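Local atomic coordinates of ribulose-5-phosphate reductase 1 (Staphylococcus aureus, PDB entry 6XHK), a protein that catalyses the NADPH-dependent reduction of D-ribulose 5-phosphate to D-ribitol 5-phosphate, a step in the synthesis of poly(ribitol phosphate) wall teichoic acid. Residues T147-A152 and Y177-L182; I153-K158 and T275-S280; F223-E228 and E249-L254. All blocks are in the same frame, centred on the assembly; numbering follows the deposited sequence.

Interaction 1: residues T147-A152 and Y177-L182; sequences TVSLHA and YITAIL. With NDP (NADPH dihydro-nicotinamide-adenine-dinucleotide phosphate), chain B.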
loop_
_atom_site.group_PDB
_atom_site.type_symbol
_atom_site.label_atom_id
_atom_site.label_comp_id
_atom_site.label_asym_id
_atom_site.label_seq_id
_atom_site.Cartn_x
_atom_site.Cartn_y
_atom_site.Cartn_z
ATOM N N THR A 147 -4.953 2.251 -2.206
ATOM C CA THR A 147 -5.130 2.672 -3.592
ATOM C C THR A 147 -4.582 1.622 -4.549
ATOM O O THR A 147 -5.218 1.323 -5.562
ATOM C CB THR A 147 -4.467 4.020 -3.869
ATOM O OG1 THR A 147 -3.074 3.958 -3.544
ATOM C CG2 THR A 147 -5.139 5.097 -3.048
ATOM N N VAL A 148 -3.389 1.080 -4.256
ATOM C CA VAL A 148 -2.807 0.012 -5.073
ATOM C C VAL A 148 -3.805 -1.124 -5.245
ATOM O O VAL A 148 -4.054 -1.615 -6.365
ATOM C CB VAL A 148 -1.494 -0.479 -4.432
ATOM C CG1 VAL A 148 -1.028 -1.745 -5.088
ATOM C CG2 VAL A 148 -0.427 0.590 -4.545
ATOM N N SER A 149 -4.423 -1.522 -4.134
ATOM C CA SER A 149 -5.400 -2.601 -4.162
ATOM C C SER A 149 -6.611 -2.235 -5.015
ATOM O O SER A 149 -6.961 -2.971 -5.950
ATOM C CB SER A 149 -5.814 -2.951 -2.734
ATOM O OG SER A 149 -6.808 -3.939 -2.725
ATOM N N LEU A 150 -7.269 -1.110 -4.711
ATOM C CA LEU A 150 -8.435 -0.713 -5.498
ATOM C C LEU A 150 -8.101 -0.597 -6.983
ATOM O O LEU A 150 -8.918 -0.962 -7.836
ATOM C CB LEU A 150 -8.996 0.605 -4.986
ATOM C CG LEU A 150 -10.175 1.135 -5.798
ATOM C CD1 LEU A 150 -11.457 0.404 -5.456
ATOM C CD2 LEU A 150 -10.330 2.643 -5.643
ATOM N N HIS A 151 -6.916 -0.074 -7.312
ATOM C CA HIS A 151 -6.495 0.023 -8.703
ATOM C C HIS A 151 -6.518 -1.348 -9.363
ATOM O O HIS A 151 -7.109 -1.527 -10.441
ATOM C CB HIS A 151 -5.093 0.638 -8.790
ATOM C CG HIS A 151 -4.690 1.015 -10.183
ATOM N ND1 HIS A 151 -5.470 1.811 -10.997
ATOM C CD2 HIS A 151 -3.610 0.662 -10.923
ATOM C CE1 HIS A 151 -4.877 1.950 -12.168
ATOM N NE2 HIS A 151 -3.750 1.260 -12.152
ATOM N N ALA A 152 -5.901 -2.337 -8.707
ATOM C CA ALA A 152 -5.959 -3.703 -9.230
ATOM C C ALA A 152 -7.402 -4.177 -9.425
ATOM O O ALA A 152 -7.769 -4.649 -10.506
ATOM C CB ALA A 152 -5.199 -4.664 -8.311
ATOM N N TYR A 177 -4.774 -8.387 3.099
ATOM C CA TYR A 177 -5.840 -7.941 4.000
ATOM C C TYR A 177 -6.636 -6.788 3.405
ATOM O O TYR A 177 -7.874 -6.794 3.435
ATOM C CB TYR A 177 -5.240 -7.576 5.367
ATOM C CG TYR A 177 -6.236 -7.262 6.484
ATOM C CD1 TYR A 177 -6.487 -5.934 6.875
ATOM C CD2 TYR A 177 -6.948 -8.276 7.120
ATOM C CE1 TYR A 177 -7.384 -5.639 7.880
ATOM C CE2 TYR A 177 -7.866 -7.986 8.123
ATOM C CZ TYR A 177 -8.083 -6.664 8.494
ATOM O OH TYR A 177 -8.997 -6.383 9.489
ATOM N N ILE A 178 -5.943 -5.792 2.848
ATOM C CA ILE A 178 -6.647 -4.656 2.255
ATOM C C ILE A 178 -7.549 -5.116 1.123
ATOM O O ILE A 178 -8.714 -4.705 1.026
ATOM C CB ILE A 178 -5.640 -3.585 1.799
ATOM C CG1 ILE A 178 -4.877 -3.053 3.017
ATOM C CG2 ILE A 178 -6.325 -2.488 0.999
ATOM C CD1 ILE A 178 -4.010 -1.879 2.736
ATOM N N THR A 179 -7.026 -5.984 0.251
ATOM C CA THR A 179 -7.807 -6.465 -0.881
ATOM C C THR A 179 -9.022 -7.251 -0.432
ATOM O O THR A 179 -10.116 -7.075 -0.985
ATOM C CB THR A 179 -6.914 -7.313 -1.773
ATOM O OG1 THR A 179 -5.616 -6.707 -1.825
ATOM C CG2 THR A 179 -7.526 -7.487 -3.155
ATOM N N ALA A 180 -8.838 -8.151 0.541
ATOM C CA ALA A 180 -9.977 -8.849 1.119
ATOM C C ALA A 180 -11.035 -7.852 1.585
ATOM O O ALA A 180 -12.227 -7.998 1.264
ATOM C CB ALA A 180 -9.500 -9.744 2.262
ATOM N N ILE A 181 -10.606 -6.800 2.302
ATOM C CA ILE A 181 -11.544 -5.795 2.805
ATOM C C ILE A 181 -12.318 -5.173 1.653
ATOM O O ILE A 181 -13.545 -5.012 1.712
ATOM C CB ILE A 181 -10.808 -4.709 3.601
ATOM C CG1 ILE A 181 -10.108 -5.278 4.828
ATOM C CG2 ILE A 181 -11.799 -3.631 4.043
ATOM C CD1 ILE A 181 -9.369 -4.174 5.614
ATOM N N LEU A 182 -11.603 -4.788 0.598
ATOM C CA LEU A 182 -12.242 -4.056 -0.491
ATOM C C LEU A 182 -13.229 -4.930 -1.238
ATOM O O LEU A 182 -14.365 -4.515 -1.506
ATOM C CB LEU A 182 -11.195 -3.495 -1.444
ATOM C CG LEU A 182 -10.388 -2.385 -0.784
ATOM C CD1 LEU A 182 -9.166 -2.033 -1.617
ATOM C CD2 LEU A 182 -11.276 -1.174 -0.562
HETATM P PA NDP B . 4.150 -8.952 3.386
HETATM O O1A NDP B . 5.451 -8.921 4.136
HETATM O O2A NDP B . 3.004 -8.562 4.313
HETATM O O5B NDP B . 3.948 -10.465 2.729
HETATM C C5B NDP B . 2.609 -10.943 2.372
HETATM C C4B NDP B . 2.364 -12.410 2.892
HETATM O O4B NDP B . 2.489 -13.306 1.949
HETATM C C3B NDP B . 3.416 -12.800 3.969
HETATM O O3B NDP B . 2.818 -13.080 5.158
HETATM C C2B NDP B . 4.080 -14.089 3.502
HETATM O O2B NDP B . 4.185 -14.926 4.729
HETATM C C1B NDP B . 3.210 -14.576 2.652
HETATM N N9A NDP B . 3.752 -15.542 1.691
HETATM C C8A NDP B . 5.047 -15.907 1.464
HETATM N N7A NDP B . 5.070 -16.851 0.481
HETATM C C5A NDP B . 3.817 -17.064 0.114
HETATM C C6A NDP B . 3.222 -18.012 -0.934
HETATM N N6A NDP B . 4.114 -18.845 -1.711
HETATM N N1A NDP B . 1.810 -18.043 -1.115
HETATM C C2A NDP B . 0.936 -17.202 -0.326
HETATM N N3A NDP B . 1.522 -16.291 0.678
HETATM C C4A NDP B . 3.000 -16.260 0.864
HETATM O O3 NDP B . 4.154 -7.822 2.129
HETATM P PN NDP B . 2.779 -7.089 1.456
HETATM O O1N NDP B . 1.516 -7.888 1.789
HETATM O O2N NDP B . 2.602 -5.729 2.047
HETATM O O5D NDP B . 3.044 -6.954 -0.183
HETATM C C5D NDP B . 4.016 -7.812 -0.820
HETATM C C4D NDP B . 4.464 -7.406 -2.135
HETATM O O4D NDP B . 3.561 -6.276 -2.786
HETATM C C3D NDP B . 5.892 -6.811 -2.129
HETATM O O3D NDP B . 6.708 -7.379 -3.243
HETATM C C2D NDP B . 5.714 -5.473 -2.263
HETATM O O2D NDP B . 6.861 -4.768 -2.833
HETATM C C1D NDP B . 4.389 -5.337 -3.204
HETATM N N1N NDP B . 3.798 -3.983 -3.268
HETATM C C2N NDP B . 3.291 -3.547 -4.572
HETATM C C3N NDP B . 2.832 -2.107 -4.858
HETATM C C7N NDP B . 2.326 -1.756 -6.317
HETATM O O7N NDP B . 2.340 -0.612 -6.706
HETATM N N7N NDP B . 1.839 -2.835 -7.179
HETATM C C4N NDP B . 2.621 -1.141 -3.665
HETATM C C5N NDP B . 3.367 -1.583 -2.386
HETATM C C6N NDP B . 3.703 -3.068 -2.127
HETATM P P2B NDP B . 5.697 -15.265 5.226
HETATM O O1X NDP B . 6.562 -15.725 4.072
HETATM O O2X NDP B . 6.294 -13.989 5.793
HETATM O O3X NDP B . 5.610 -16.369 6.267
#
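Ser149 and Thr179 lie where two helices cross, their segment axes approaching to 9.1 Å with a crossing angle of -53°. The CA atoms of this pair are 5.6 Å apart, so Ser149 sits close against the backbone of 177-182. Ser149 points toward the other helix and is received by three side chains. CG2 of Ile178 meets its CB at 3.8 Å. CD1 of Leu182 lies by the hydroxyl and also reaches CB. On the polar side, Ser149 OG donates to Thr179 OG1 at 3.1 Å. The serine hydroxyl is anti to the backbone N (chi1 177°), which carries it across the gap to the threonine. Thr179 OG1 stays beside its own backbone N, and is also hydrogen-bonded to Leu175 O one turn earlier. The buried serine is thus linked through the threonine to the backbone of helix 174-186. Leu150 adds a looser apolar contact, its CB 4.3 Å from Leu182 CD1. Val148 faces the cofactor instead. Its CG1 is 3.6 Å from NDP C7N, and its CG2 packs by the nicotinamide ring at C4N. The contact therefore joins helix 143-155, which lines the nicotinamide pocket, to helix 174-186 of the coenzyme domain. Helix 284-296 packs on Thr147 and Leu150, while helix 299-305 touches Ile178, and strand 225-228 supplies Phe227 beside Thr179.

Interaction 2: residues I153-K158 and T275-S280; sequences IRRFEK and TLIGSS. With NDP (NADPH dihydro-nicotinamide-adenine-dinucleotide phosphate), chain B.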
loop_
_atom_site.group_PDB
_atom_site.type_symbol
_atom_site.label_atom_id
_atom_site.label_comp_id
_atom_site.label_asym_id
_atom_site.label_seq_id
_atom_site.Cartn_x
_atom_site.Cartn_y
_atom_site.Cartn_z
ATOM N N ILE A 153 -8.240 -4.053 -8.389
ATOM C CA ILE A 153 -9.625 -4.532 -8.499
ATOM C C ILE A 153 -10.326 -3.882 -9.684
ATOM O O ILE A 153 -11.098 -4.523 -10.409
ATOM C CB ILE A 153 -10.415 -4.277 -7.203
ATOM C CG1 ILE A 153 -9.809 -5.005 -6.011
ATOM C CG2 ILE A 153 -11.870 -4.688 -7.376
ATOM C CD1 ILE A 153 -10.503 -4.648 -4.719
ATOM N N ARG A 154 -10.085 -2.594 -9.889
ATOM C CA ARG A 154 -10.731 -1.883 -10.975
ATOM C C ARG A 154 -10.157 -2.259 -12.337
ATOM O O ARG A 154 -10.738 -1.881 -13.360
ATOM C CB ARG A 154 -10.621 -0.382 -10.707
ATOM C CG ARG A 154 -11.630 0.144 -9.673
ATOM C CD ARG A 154 -11.367 1.622 -9.416
ATOM N NE ARG A 154 -12.402 2.265 -8.615
ATOM C CZ ARG A 154 -13.522 2.765 -9.120
ATOM N NH1 ARG A 154 -14.415 3.336 -8.324
ATOM N NH2 ARG A 154 -13.745 2.704 -10.428
ATOM N N ARG A 155 -9.036 -2.996 -12.370
ATOM C CA ARG A 155 -8.512 -3.519 -13.636
ATOM C C ARG A 155 -9.364 -4.659 -14.205
ATOM O O ARG A 155 -9.274 -4.955 -15.402
ATOM C CB ARG A 155 -7.061 -3.977 -13.458
ATOM C CG ARG A 155 -6.131 -2.881 -12.883
ATOM C CD ARG A 155 -5.883 -1.714 -13.837
ATOM N NE ARG A 155 -5.490 -2.205 -15.152
ATOM C CZ ARG A 155 -4.253 -2.583 -15.468
ATOM N NH1 ARG A 155 -3.283 -2.498 -14.559
ATOM N NH2 ARG A 155 -3.982 -3.031 -16.692
ATOM N N PHE A 156 -10.177 -5.313 -13.383
ATOM C CA PHE A 156 -11.256 -6.169 -13.869
ATOM C C PHE A 156 -12.446 -5.300 -14.266
ATOM O O PHE A 156 -13.116 -4.734 -13.392
ATOM C CB PHE A 156 -11.654 -7.167 -12.789
ATOM C CG PHE A 156 -10.571 -8.149 -12.420
ATOM C CD1 PHE A 156 -10.485 -8.657 -11.141
ATOM C CD2 PHE A 156 -9.710 -8.643 -13.378
ATOM C CE1 PHE A 156 -9.503 -9.575 -10.806
ATOM C CE2 PHE A 156 -8.736 -9.578 -13.045
ATOM C CZ PHE A 156 -8.637 -10.039 -11.762
ATOM N N GLU A 157 -12.700 -5.187 -15.582
ATOM C CA GLU A 157 -13.829 -4.414 -16.096
ATOM C C GLU A 157 -15.056 -4.714 -15.243
ATOM O O GLU A 157 -15.562 -5.841 -15.260
ATOM C CB GLU A 157 -14.098 -4.730 -17.579
ATOM N N LYS A 158 -15.501 -3.720 -14.457
ATOM C CA LYS A 158 -16.535 -3.930 -13.443
ATOM C C LYS A 158 -17.824 -4.485 -14.028
ATOM O O LYS A 158 -18.638 -5.041 -13.282
ATOM C CB LYS A 158 -16.836 -2.623 -12.704
ATOM N N THR A 275 -6.281 -15.111 -18.301
ATOM C CA THR A 275 -5.840 -13.734 -18.533
ATOM C C THR A 275 -5.107 -13.221 -17.292
ATOM O O THR A 275 -5.648 -13.263 -16.181
ATOM C CB THR A 275 -7.024 -12.821 -18.873
ATOM O OG1 THR A 275 -7.740 -13.362 -19.985
ATOM C CG2 THR A 275 -6.533 -11.482 -19.285
ATOM N N LEU A 276 -3.884 -12.740 -17.482
ATOM C CA LEU A 276 -3.044 -12.223 -16.401
ATOM C C LEU A 276 -2.831 -10.731 -16.596
ATOM O O LEU A 276 -2.317 -10.318 -17.637
ATOM C CB LEU A 276 -1.694 -12.936 -16.355
ATOM C CG LEU A 276 -1.658 -14.362 -15.811
ATOM C CD1 LEU A 276 -2.481 -15.288 -16.634
ATOM C CD2 LEU A 276 -0.223 -14.846 -15.808
ATOM N N ILE A 277 -3.204 -9.930 -15.594
ATOM C CA ILE A 277 -3.181 -8.471 -15.686
ATOM C C ILE A 277 -2.225 -7.931 -14.613
ATOM O O ILE A 277 -2.364 -8.289 -13.426
ATOM C CB ILE A 277 -4.588 -7.885 -15.492
ATOM C CG1 ILE A 277 -5.578 -8.584 -16.414
ATOM C CG2 ILE A 277 -4.583 -6.420 -15.896
ATOM C CD1 ILE A 277 -6.978 -8.040 -16.327
ATOM N N GLY A 278 -1.288 -7.098 -15.013
ATOM C CA GLY A 278 -0.346 -6.472 -14.083
ATOM C C GLY A 278 -0.834 -5.094 -13.662
ATOM O O GLY A 278 -1.274 -4.304 -14.499
ATOM N N SER A 279 -0.770 -4.834 -12.349
ATOM C CA SER A 279 -1.207 -3.569 -11.759
ATOM C C SER A 279 -0.145 -3.057 -10.790
ATOM O O SER A 279 0.299 -3.799 -9.906
ATOM C CB SER A 279 -2.548 -3.739 -11.033
ATOM O OG SER A 279 -2.940 -2.536 -10.388
ATOM N N SER A 280 0.251 -1.784 -10.937
ATOM C CA SER A 280 1.296 -1.267 -10.057
ATOM C C SER A 280 0.899 0.051 -9.393
ATOM O O SER A 280 -0.069 0.116 -8.618
ATOM C CB SER A 280 2.603 -1.108 -10.840
ATOM O OG SER A 280 3.721 -0.972 -9.974
HETATM P PA NDP B . 4.150 -8.952 3.386
HETATM O O1A NDP B . 5.451 -8.921 4.136
HETATM O O2A NDP B . 3.004 -8.562 4.313
HETATM O O5B NDP B . 3.948 -10.465 2.729
HETATM C C5B NDP B . 2.609 -10.943 2.372
HETATM C C4B NDP B . 2.364 -12.410 2.892
HETATM O O4B NDP B . 2.489 -13.306 1.949
HETATM C C3B NDP B . 3.416 -12.800 3.969
HETATM O O3B NDP B . 2.818 -13.080 5.158
HETATM C C2B NDP B . 4.080 -14.089 3.502
HETATM O O2B NDP B . 4.185 -14.926 4.729
HETATM C C1B NDP B . 3.210 -14.576 2.652
HETATM N N9A NDP B . 3.752 -15.542 1.691
HETATM C C8A NDP B . 5.047 -15.907 1.464
HETATM N N7A NDP B . 5.070 -16.851 0.481
HETATM C C5A NDP B . 3.817 -17.064 0.114
HETATM C C6A NDP B . 3.222 -18.012 -0.934
HETATM N N6A NDP B . 4.114 -18.845 -1.711
HETATM N N1A NDP B . 1.810 -18.043 -1.115
HETATM C C2A NDP B . 0.936 -17.202 -0.326
HETATM N N3A NDP B . 1.522 -16.291 0.678
HETATM C C4A NDP B . 3.000 -16.260 0.864
HETATM O O3 NDP B . 4.154 -7.822 2.129
HETATM P PN NDP B . 2.779 -7.089 1.456
HETATM O O1N NDP B . 1.516 -7.888 1.789
HETATM O O2N NDP B . 2.602 -5.729 2.047
HETATM O O5D NDP B . 3.044 -6.954 -0.183
HETATM C C5D NDP B . 4.016 -7.812 -0.820
HETATM C C4D NDP B . 4.464 -7.406 -2.135
HETATM O O4D NDP B . 3.561 -6.276 -2.786
HETATM C C3D NDP B . 5.892 -6.811 -2.129
HETATM O O3D NDP B . 6.708 -7.379 -3.243
HETATM C C2D NDP B . 5.714 -5.473 -2.263
HETATM O O2D NDP B . 6.861 -4.768 -2.833
HETATM C C1D NDP B . 4.389 -5.337 -3.204
HETATM N N1N NDP B . 3.798 -3.983 -3.268
HETATM C C2N NDP B . 3.291 -3.547 -4.572
HETATM C C3N NDP B . 2.832 -2.107 -4.858
HETATM C C7N NDP B . 2.326 -1.756 -6.317
HETATM O O7N NDP B . 2.340 -0.612 -6.706
HETATM N N7N NDP B . 1.839 -2.835 -7.179
HETATM C C4N NDP B . 2.621 -1.141 -3.665
HETATM C C5N NDP B . 3.367 -1.583 -2.386
HETATM C C6N NDP B . 3.703 -3.068 -2.127
HETATM P P2B NDP B . 5.697 -15.265 5.226
HETATM O O1X NDP B . 6.562 -15.725 4.072
HETATM O O2X NDP B . 6.294 -13.989 5.793
HETATM O O3X NDP B . 5.610 -16.369 6.267
#
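Arg155 and Ile277 cross at an angle, with one branch of the isoleucine against a face of the guanidinium. That branch is CG2, which lies 3.5 Å from Arg155 NH2 and is offset toward the rim of the group. The arginine chain does not run straight out from segment 153-158. It bends at chi2 (-68°) and again at chi3, which folds the planar group back alongside Ile277 and Gly278. There NH1 reaches Gly278 O at 2.7 Å. This bond is bent, with 136° at the hydrogen. The oxygen lies near the edge of the guanidinium but tilted from its plane. NH1 also passes Ser279, 3.6 Å from its CA, and the methylene CG of Arg155 runs near the serine CB and OG. One arginine thus follows three successive residues of the second segment.

Ile277 uses its other branch on Phe156. CG1 stands beside the backbone N (chi1 -51°), and CD1 ends 4.0 Å from Phe156 CE2, approaching the ring obliquely. The two branches therefore divide the work, CG2 against the charged group and CD1 against the aromatic one. Phe156 itself is buried. Its ring meets His225 edge-to-face and packs on Phe227, Ser251 and Ala253, so it closes over the sheet beside Ile277.

The second segment continues into the cofactor site. Ser279 O accepts a hydrogen bond from NDP N7N, the carboxamide nitrogen, at 3.3 Å. Ser280 OG lies 3.6 Å from NDP O7N. Segment 153-158 is thereby tied to strand 275-278, outermost in the sheet of this chain. The chemistry is mixed. The carbonyl of Gly278 is met by a charged donor from an exposed arginine, while Ile277 and Phe156 carry the apolar side of the contact.

Interaction 3: residues F223-E228 and E249-L254; sequences FDHAFE and EGSIAL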
loop_
_atom_site.group_PDB
_atom_site.type_symbol
_atom_site.label_atom_id
_atom_site.label_comp_id
_atom_site.label_asym_id
_atom_site.label_seq_id
_atom_site.Cartn_x
_atom_site.Cartn_y
_atom_site.Cartn_z
ATOM N N PHE A 223 -12.581 -21.180 -8.132
ATOM C CA PHE A 223 -12.804 -19.738 -8.146
ATOM C C PHE A 223 -12.496 -19.228 -9.548
ATOM O O PHE A 223 -11.770 -19.878 -10.307
ATOM C CB PHE A 223 -11.903 -19.025 -7.136
ATOM C CG PHE A 223 -10.447 -19.394 -7.263
ATOM C CD1 PHE A 223 -9.921 -20.477 -6.572
ATOM C CD2 PHE A 223 -9.602 -18.641 -8.079
ATOM C CE1 PHE A 223 -8.580 -20.797 -6.695
ATOM C CE2 PHE A 223 -8.268 -18.959 -8.207
ATOM C CZ PHE A 223 -7.753 -20.036 -7.516
ATOM N N ASP A 224 -13.016 -18.037 -9.879
ATOM C CA ASP A 224 -12.872 -17.511 -11.233
ATOM C C ASP A 224 -11.975 -16.288 -11.377
ATOM O O ASP A 224 -11.610 -15.952 -12.510
ATOM C CB ASP A 224 -14.248 -17.194 -11.860
ATOM C CG ASP A 224 -15.189 -16.464 -10.925
ATOM O OD1 ASP A 224 -15.276 -16.849 -9.740
ATOM O OD2 ASP A 224 -15.832 -15.489 -11.375
ATOM N N HIS A 225 -11.608 -15.616 -10.291
ATOM C CA HIS A 225 -10.774 -14.421 -10.378
ATOM C C HIS A 225 -9.825 -14.440 -9.188
ATOM O O HIS A 225 -10.235 -14.792 -8.077
ATOM C CB HIS A 225 -11.609 -13.136 -10.331
ATOM C CG HIS A 225 -12.205 -12.738 -11.642
ATOM N ND1 HIS A 225 -13.087 -13.539 -12.332
ATOM C CD2 HIS A 225 -12.057 -11.618 -12.385
ATOM C CE1 HIS A 225 -13.450 -12.936 -13.449
ATOM N NE2 HIS A 225 -12.837 -11.768 -13.507
ATOM N N ALA A 226 -8.570 -14.048 -9.394
ATOM C CA ALA A 226 -7.605 -14.158 -8.304
ATOM C C ALA A 226 -6.687 -12.950 -8.280
ATOM O O ALA A 226 -6.551 -12.234 -9.274
ATOM C CB ALA A 226 -6.791 -15.446 -8.399
ATOM N N PHE A 227 -6.070 -12.736 -7.105
ATOM C CA PHE A 227 -5.194 -11.599 -6.810
ATOM C C PHE A 227 -3.914 -12.126 -6.192
ATOM O O PHE A 227 -3.960 -12.820 -5.172
ATOM C CB PHE A 227 -5.856 -10.627 -5.848
ATOM C CG PHE A 227 -6.967 -9.889 -6.447
ATOM C CD1 PHE A 227 -6.750 -8.686 -7.081
ATOM C CD2 PHE A 227 -8.253 -10.400 -6.387
ATOM C CE1 PHE A 227 -7.799 -7.980 -7.651
ATOM C CE2 PHE A 227 -9.314 -9.712 -6.962
ATOM C CZ PHE A 227 -9.089 -8.494 -7.597
ATOM N N GLU A 228 -2.781 -11.817 -6.802
ATOM C CA GLU A 228 -1.481 -12.212 -6.271
ATOM C C GLU A 228 -0.892 -11.062 -5.454
ATOM O O GLU A 228 -0.435 -10.064 -6.025
ATOM C CB GLU A 228 -0.538 -12.628 -7.393
ATOM C CG GLU A 228 0.703 -13.331 -6.887
ATOM C CD GLU A 228 1.934 -12.419 -6.911
ATOM O OE1 GLU A 228 1.832 -11.249 -7.370
ATOM O OE2 GLU A 228 3.008 -12.881 -6.477
ATOM N N GLU A 249 -10.647 -20.012 -18.175
ATOM C CA GLU A 249 -10.999 -18.687 -18.662
ATOM C C GLU A 249 -11.009 -17.644 -17.556
ATOM O O GLU A 249 -11.511 -16.536 -17.763
ATOM C CB GLU A 249 -12.336 -18.697 -19.414
ATOM C CG GLU A 249 -12.195 -19.159 -20.861
ATOM C CD GLU A 249 -13.427 -18.878 -21.706
ATOM O OE1 GLU A 249 -14.467 -19.555 -21.508
ATOM O OE2 GLU A 249 -13.349 -17.970 -22.568
ATOM N N GLY A 250 -10.421 -17.954 -16.393
ATOM C CA GLY A 250 -10.359 -16.981 -15.319
ATOM C C GLY A 250 -9.290 -15.916 -15.530
ATOM O O GLY A 250 -8.350 -16.085 -16.314
ATOM N N SER A 251 -9.436 -14.797 -14.814
ATOM C CA SER A 251 -8.447 -13.724 -14.848
ATOM C C SER A 251 -7.656 -13.652 -13.543
ATOM O O SER A 251 -8.142 -14.017 -12.472
ATOM C CB SER A 251 -9.111 -12.380 -15.129
ATOM O OG SER A 251 -10.029 -12.478 -16.199
ATOM N N ILE A 252 -6.420 -13.174 -13.647
ATOM C CA ILE A 252 -5.515 -13.065 -12.507
ATOM C C ILE A 252 -4.859 -11.687 -12.480
ATOM O O ILE A 252 -4.261 -11.253 -13.472
ATOM C CB ILE A 252 -4.435 -14.149 -12.549
ATOM C CG1 ILE A 252 -5.090 -15.503 -12.383
ATOM C CG2 ILE A 252 -3.427 -13.896 -11.457
ATOM C CD1 ILE A 252 -4.109 -16.644 -12.470
ATOM N N ALA A 253 -4.949 -11.019 -11.331
ATOM C CA ALA A 253 -4.331 -9.717 -11.094
ATOM C C ALA A 253 -3.004 -9.902 -10.370
ATOM O O ALA A 253 -2.952 -10.506 -9.292
ATOM C CB ALA A 253 -5.252 -8.808 -10.283
ATOM N N LEU A 254 -1.937 -9.380 -10.971
ATOM C CA LEU A 254 -0.584 -9.501 -10.444
ATOM C C LEU A 254 -0.291 -8.241 -9.639
ATOM O O LEU A 254 -0.414 -7.130 -10.165
ATOM C CB LEU A 254 0.424 -9.661 -11.583
ATOM C CG LEU A 254 0.568 -11.032 -12.260
ATOM C CD1 LEU A 254 1.062 -12.106 -11.273
ATOM C CD2 LEU A 254 -0.739 -11.457 -12.920
#
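Ala226 and Ile252 lie side by side in two parallel strands, 4.8 Å apart at CA. Ala226 makes two bonds to the neighbouring strand, to Ser251 O and Ala253 N, so it straddles Ile252. Ala226 N donates to Ser251 O at 3.1 Å. Ala226 O accepts from Ala253 N at 2.9 Å. Ala253 O is then used by Glu228 N, which donates at 2.8 Å. At the start of the pairing, the bond from Ser251 N to Asp224 O is weak, at 3.4 Å. Three CA-H...O contacts supplement the ladder, from His225 to Ser251 O, Ile252 to Ala226 O and Phe227 to Ala253 O.

The two carboxylates have partners beyond the pair. Asp224 OD2 accepts from Asn165 ND2, and Glu228 OE1 from Gly256 N. Between the strands the side-chain contacts are mostly apolar. Phe227 CG stands beside its backbone N (chi1 -70°), which brings CD1 within 3.5 Å of Ala253 CB, obliquely to the ring. Ser251 CB lies over one face of the His225 ring. The face carrying His225, Phe227, Ser251 and Ala253 also receives Phe156. On the other face, Met242 of helix 232-245 touches Ala226 and Ile252.

Outward, 225-228 bonds to strand 166-170 and 251-254 to 275-278. Strand 225-228, helix 232-245 and strand 251-254 form a beta-alpha-beta crossover, the repeating unit of the Rossmann fold that binds the coenzyme in zinc-containing alcohol dehydrogenases.

In the fold
Interactions 1 and 3 are buried, while interaction 2 is partly open to solvent at its arginine. Interactions 1 and 2 share helix 143-155, and both touch the nicotinamide end of NADPH. Interaction 3 is away from the annotated sites but lies in the same parallel sheet as strand 275-278 of interaction 2. Chemistry follows place. Interaction 1 is close helix packing with one buried hydroxyl pair. Interaction 2 mixes a charged side chain, a carbonyl and apolar groups. Interaction 3 rests on a backbone ladder. Ile153 packs on Leu182, and Phe156 on Phe227, so residues 153-156 touch both other contacts.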